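Local coordinates for pyridoxamine 5'-phosphate oxidase-related, FMN-binding protein (PDB 6VNA) that probably acts as a noncanonical heme oxygenase that degrades c-type heme, built on the FMN-binding pyridoxamine 5'-phosphate oxidase fold, at residues E134-G138 and L150-L156; L16-L21 and A91-I95. All coordinates share one frame; numbering follows the deposited sequence.

Interaction 1 (E134-G138 and L150-L156); sequences EPVSG and LTASDML
The terminal methyl of Met155 presses on the backbone between Ser137 and Gly138, with CE 3.4 Å from Ser137 C. Gly138 has no side chain to stand in the way, and the sulfur can lie over its main chain, Met155 SD being 4.1 Å from Gly138 CA. This fit depends on the bend of the methionine at its last torsion (chi3 -93°), which folds the methyl back onto the strand and also leaves CE against Pro135 CB. The proline is covered from two more directions: Ala152 CB sits close over Pro135 O at 3.3 Å, and Leu156 brings CD2 to the ring carbon Pro135 CG at a slant.

Strands 137-141 and 148-151 form an antiparallel beta hairpin, and Gly138 and Leu150 are a hydrogen-bonded pair within it. Leu150 N gives Gly138 O a good bond of 2.8 Å, whereas the return bond from Gly138 N to Leu150 O is weak, with an angle of only 130° at the hydrogen. Just before the pair, Val136 and Ser137 both face Leu96 in a classic beta bulge, where the chain turns a corner out of strand 128-135.

Toward solvent the contact is looser: the Val136 side chain starts away from segment 150-156 and only the residue's backbone comes near it, Val136 O lying 3.9 Å from Ala152 N, while Thr151 is exposed, its OG1 sharing a 2.7 Å hydrogen bond with Ser153 OG. The turn is nevertheless tied to the end of the hairpin by Thr151 N, which donates a nearly straight bond (170°) to Asp154 OD2, met from above the carboxylate plane. The other oxygen, Asp154 OD1, forms a salt bridge with Arg14 of helix 11-23.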
loop_
_atom_site.group_PDB
_atom_site.type_symbol
_atom_site.label_atom_id
_atom_site.label_comp_id
_atom_site.label_asym_id
_atom_site.label_seq_id
_atom_site.Cartn_x
_atom_site.Cartn_y
_atom_site.Cartn_z
ATOM N N GLU A 134 6.509 -12.517 -4.698
ATOM C CA GLU A 134 7.955 -12.826 -4.741
ATOM C C GLU A 134 8.707 -11.517 -4.906
ATOM O O GLU A 134 8.479 -10.789 -5.861
ATOM C CB GLU A 134 8.272 -13.803 -5.865
ATOM C CG GLU A 134 7.649 -15.171 -5.659
ATOM C CD GLU A 134 7.732 -16.085 -6.873
ATOM O OE1 GLU A 134 8.217 -15.616 -7.924
ATOM O OE2 GLU A 134 7.304 -17.261 -6.763
ATOM N N PRO A 135 9.574 -11.147 -3.945
ATOM C CA PRO A 135 10.259 -9.865 -4.012
ATOM C C PRO A 135 11.366 -9.834 -5.065
ATOM O O PRO A 135 12.078 -10.796 -5.209
ATOM C CB PRO A 135 10.828 -9.659 -2.595
ATOM C CG PRO A 135 10.912 -11.055 -2.009
ATOM C CD PRO A 135 9.816 -11.856 -2.678
ATOM N N VAL A 136 11.457 -8.690 -5.731
ATOM C CA VAL A 136 12.571 -8.265 -6.614
ATOM C C VAL A 136 13.451 -7.284 -5.833
ATOM O O VAL A 136 14.671 -7.514 -5.791
ATOM C CB VAL A 136 12.008 -7.629 -7.905
ATOM C CG1 VAL A 136 13.089 -7.013 -8.767
ATOM C CG2 VAL A 136 11.186 -8.622 -8.706
ATOM N N SER A 137 12.852 -6.227 -5.255
ATOM C CA SER A 137 13.559 -5.144 -4.523
ATOM C C SER A 137 12.733 -4.601 -3.333
ATOM O O SER A 137 11.526 -4.910 -3.210
ATOM C CB SER A 137 13.946 -4.042 -5.474
ATOM O OG SER A 137 12.849 -3.179 -5.723
ATOM N N GLY A 138 13.374 -3.814 -2.472
ATOM C CA GLY A 138 12.798 -3.312 -1.212
ATOM C C GLY A 138 13.325 -1.943 -0.828
ATOM O O GLY A 138 14.504 -1.646 -1.095
ATOM N N LEU A 150 17.097 -2.644 -0.493
ATOM C CA LEU A 150 17.239 -4.074 -0.136
ATOM C C LEU A 150 17.071 -4.942 -1.387
ATOM O O LEU A 150 16.256 -4.596 -2.256
ATOM C CB LEU A 150 16.174 -4.409 0.911
ATOM C CG LEU A 150 16.268 -3.656 2.236
ATOM C CD1 LEU A 150 15.075 -3.978 3.110
ATOM C CD2 LEU A 150 17.542 -4.010 2.969
ATOM N N THR A 151 17.825 -6.037 -1.460
ATOM C CA THR A 151 17.661 -7.107 -2.474
ATOM C C THR A 151 16.642 -8.091 -1.914
ATOM O O THR A 151 16.201 -7.888 -0.756
ATOM C CB THR A 151 18.983 -7.819 -2.791
ATOM O OG1 THR A 151 19.265 -8.748 -1.739
ATOM C CG2 THR A 151 20.131 -6.852 -2.972
ATOM N N ALA A 152 16.318 -9.130 -2.679
ATOM C CA ALA A 152 15.311 -10.143 -2.304
ATOM C C ALA A 152 15.901 -11.058 -1.227
ATOM O O ALA A 152 15.129 -11.550 -0.373
ATOM C CB ALA A 152 14.864 -10.907 -3.521
ATOM N N SER A 153 17.219 -11.277 -1.254
ATOM C CA SER A 153 17.941 -12.096 -0.243
ATOM C C SER A 153 17.885 -11.382 1.119
ATOM O O SER A 153 17.551 -12.043 2.118
ATOM C CB SER A 153 19.359 -12.381 -0.682
ATOM O OG SER A 153 20.050 -11.173 -0.974
ATOM N N ASP A 154 18.142 -10.069 1.116
ATOM C CA ASP A 154 18.083 -9.146 2.287
ATOM C C ASP A 154 16.774 -9.287 3.084
ATOM O O ASP A 154 16.817 -9.090 4.327
ATOM C CB ASP A 154 18.267 -7.693 1.834
ATOM C CG ASP A 154 19.682 -7.351 1.393
ATOM O OD1 ASP A 154 20.572 -8.222 1.551
ATOM O OD2 ASP A 154 19.895 -6.206 0.919
ATOM N N MET A 155 15.659 -9.607 2.417
ATOM C CA MET A 155 14.295 -9.632 3.011
ATOM C C MET A 155 13.897 -11.044 3.463
ATOM O O MET A 155 12.920 -11.148 4.235
ATOM C CB MET A 155 13.273 -9.085 2.005
ATOM C CG MET A 155 13.415 -7.591 1.831
ATOM S SD MET A 155 12.206 -6.848 0.728
ATOM C CE MET A 155 13.094 -6.873 -0.830
ATOM N N LEU A 156 14.623 -12.091 3.062
ATOM C CA LEU A 156 14.112 -13.488 3.164
ATOM C C LEU A 156 14.848 -14.296 4.247
ATOM O O LEU A 156 14.161 -15.076 4.933
ATOM C CB LEU A 156 14.204 -14.153 1.784
ATOM C CG LEU A 156 13.354 -13.513 0.680
ATOM C CD1 LEU A 156 13.740 -14.054 -0.686
ATOM C CD2 LEU A 156 11.864 -13.721 0.924
#

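Interaction 2 (L16-L21 and A91-I95); sequences LARQLL and ARLSI
Two backbone carbonyls, those of Met88 and His90, accept hydrogen bonds from NH1 of Arg92, whose side chain leaves strand 92-101 away from helix 11-23. The helix meets this residue through its main chain instead: Leu20 CD1 lies 4.0 Å from Arg92 N. The same methyl reaches the two neighbouring side chains that point toward the helix, with Ala91 CB at 4.2 Å and Leu93 CB at 4.1 Å from Leu20 CD1. Leu16 adds its CD2 to the flank of Ala91.

The axes of segments 16-21 and 92-95 cross at -88°, 8.6 Å apart at their closest; Leu16 and Leu20, one turn apart, share Ala91, while Ala17 and Leu21 share Leu93. This is helix-on-sheet packing in the FMN-binding fold: helix 11-23 lies against the part of the sheet formed by strand 92-101 and its neighbours 73-79 and 137-141, and no hydrogen bond joins the two segments.

Leu93 stands at the middle. With CG anti to the backbone N (chi1 174°), it brings CD2 against both Ala17 and Leu21, where it lies 3.9 Å from Ala17 O and 3.8 Å from Leu21 CD1; the Leu21 and Leu93 side chains cross at about a right angle. The other branch of Leu21 extends further along the strand and meets Ile95 tip to tip, Leu21 CD2 to Ile95 CD1 being 4.0 Å. On the reverse face of the strand the surroundings are partly polar: Ser94 OG hydrogen-bonds Val41 O of the second subunit, and Arg92 packs on Arg43 of that subunit.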
loop_
_atom_site.group_PDB
_atom_site.type_symbol
_atom_site.label_atom_id
_atom_site.label_comp_id
_atom_site.label_asym_id
_atom_site.label_seq_id
_atom_site.Cartn_x
_atom_site.Cartn_y
_atom_site.Cartn_z
ATOM N N LEU A 16 15.808 -5.749 10.717
ATOM C CA LEU A 16 14.567 -4.957 10.890
ATOM C C LEU A 16 13.554 -5.365 9.807
ATOM O O LEU A 16 12.390 -5.682 10.175
ATOM C CB LEU A 16 14.885 -3.463 10.841
ATOM C CG LEU A 16 13.678 -2.601 11.187
ATOM C CD1 LEU A 16 12.995 -3.120 12.453
ATOM C CD2 LEU A 16 14.068 -1.134 11.311
ATOM N N ALA A 17 13.995 -5.426 8.537
ATOM C CA ALA A 17 13.167 -5.806 7.360
ATOM C C ALA A 17 12.560 -7.187 7.572
ATOM O O ALA A 17 11.362 -7.351 7.298
ATOM C CB ALA A 17 13.984 -5.792 6.096
ATOM N N ARG A 18 13.371 -8.149 8.008
ATOM C CA ARG A 18 12.917 -9.543 8.251
ATOM C C ARG A 18 11.950 -9.580 9.435
ATOM O O ARG A 18 11.001 -10.416 9.393
ATOM C CB ARG A 18 14.119 -10.452 8.515
ATOM C CG ARG A 18 15.075 -10.550 7.337
ATOM C CD ARG A 18 15.993 -11.751 7.449
ATOM N NE ARG A 18 16.941 -11.770 6.338
ATOM C CZ ARG A 18 18.163 -11.244 6.353
ATOM N NH1 ARG A 18 18.629 -10.642 7.437
ATOM N NH2 ARG A 18 18.919 -11.328 5.271
ATOM N N GLN A 19 12.190 -8.737 10.457
ATOM C CA GLN A 19 11.376 -8.707 11.703
ATOM C C GLN A 19 9.989 -8.135 11.372
ATOM O O GLN A 19 8.981 -8.688 11.905
ATOM C CB GLN A 19 12.075 -7.910 12.818
ATOM C CG GLN A 19 13.195 -8.673 13.519
ATOM C CD GLN A 19 14.127 -7.835 14.375
ATOM O OE1 GLN A 19 14.413 -6.675 14.106
ATOM N NE2 GLN A 19 14.641 -8.439 15.431
ATOM N N LEU A 20 9.939 -7.078 10.548
ATOM C CA LEU A 20 8.676 -6.482 10.040
ATOM C C LEU A 20 7.861 -7.548 9.302
ATOM O O LEU A 20 6.623 -7.655 9.561
ATOM C CB LEU A 20 8.976 -5.287 9.125
ATOM C CG LEU A 20 9.429 -4.026 9.857
ATOM C CD1 LEU A 20 9.710 -2.883 8.901
ATOM C CD2 LEU A 20 8.382 -3.602 10.880
ATOM N N LEU A 21 8.493 -8.322 8.423
ATOM C CA LEU A 21 7.750 -9.351 7.649
ATOM C C LEU A 21 7.228 -10.449 8.592
ATOM O O LEU A 21 6.061 -10.858 8.412
ATOM C CB LEU A 21 8.639 -9.900 6.529
ATOM C CG LEU A 21 8.759 -8.980 5.311
ATOM C CD1 LEU A 21 10.037 -9.252 4.529
ATOM C CD2 LEU A 21 7.554 -9.136 4.415
ATOM N N ALA A 91 8.450 2.310 11.666
ATOM C CA ALA A 91 9.303 1.558 10.722
ATOM C C ALA A 91 8.384 0.969 9.650
ATOM O O ALA A 91 7.247 0.512 9.995
ATOM C CB ALA A 91 10.094 0.490 11.441
ATOM N N ARG A 92 8.842 0.943 8.403
ATOM C CA ARG A 92 8.006 0.465 7.277
ATOM C C ARG A 92 8.860 0.049 6.091
ATOM O O ARG A 92 9.885 0.708 5.773
ATOM C CB ARG A 92 7.049 1.567 6.836
ATOM C CG ARG A 92 7.776 2.837 6.438
ATOM C CD ARG A 92 6.977 3.995 6.974
ATOM N NE ARG A 92 7.378 5.270 6.409
ATOM C CZ ARG A 92 7.809 6.314 7.088
ATOM N NH1 ARG A 92 7.964 6.272 8.407
ATOM N NH2 ARG A 92 8.109 7.406 6.417
ATOM N N LEU A 93 8.424 -1.021 5.455
ATOM C CA LEU A 93 9.159 -1.692 4.360
ATOM C C LEU A 93 8.282 -1.638 3.106
ATOM O O LEU A 93 7.081 -2.034 3.220
ATOM C CB LEU A 93 9.430 -3.132 4.809
ATOM C CG LEU A 93 10.066 -3.995 3.730
ATOM C CD1 LEU A 93 11.440 -3.444 3.375
ATOM C CD2 LEU A 93 10.127 -5.453 4.180
ATOM N N SER A 94 8.825 -1.106 2.005
ATOM C CA SER A 94 8.210 -1.103 0.649
ATOM C C SER A 94 8.822 -2.250 -0.135
ATOM O O SER A 94 10.050 -2.245 -0.297
ATOM C CB SER A 94 8.455 0.164 -0.119
ATOM O OG SER A 94 7.775 1.255 0.460
ATOM N N ILE A 95 8.003 -3.161 -0.637
ATOM C CA ILE A 95 8.494 -4.244 -1.530
ATOM C C ILE A 95 7.910 -4.046 -2.928
ATOM O O ILE A 95 6.740 -3.701 -3.016
ATOM C CB ILE A 95 8.135 -5.602 -0.926
ATOM C CG1 ILE A 95 8.885 -5.781 0.390
ATOM C CG2 ILE A 95 8.405 -6.727 -1.911
ATOM C CD1 ILE A 95 8.528 -7.047 1.104
#

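In the fold
Helix 11-23, near the N terminus, waits through some 70 residues of chain, which include four strands and helix 63-70, before strand 92-101 returns beneath it and interaction 2 closes that long loop. Interaction 1 begins only after this closure and spans 11 residues, joining the end of strand 128-135 and the start of strand 137-141 to strand 148-151 and the C-terminal turn. The two are therefore in series, neither enclosing nor crossing the other, yet their centres are only 10 Å apart. Met155 bridges them, packing on both Leu21 and Ile95, while Leu150 touches Ala17 and Leu93. Together they join the N-terminal helix and the C-terminal turn over strand 92-101.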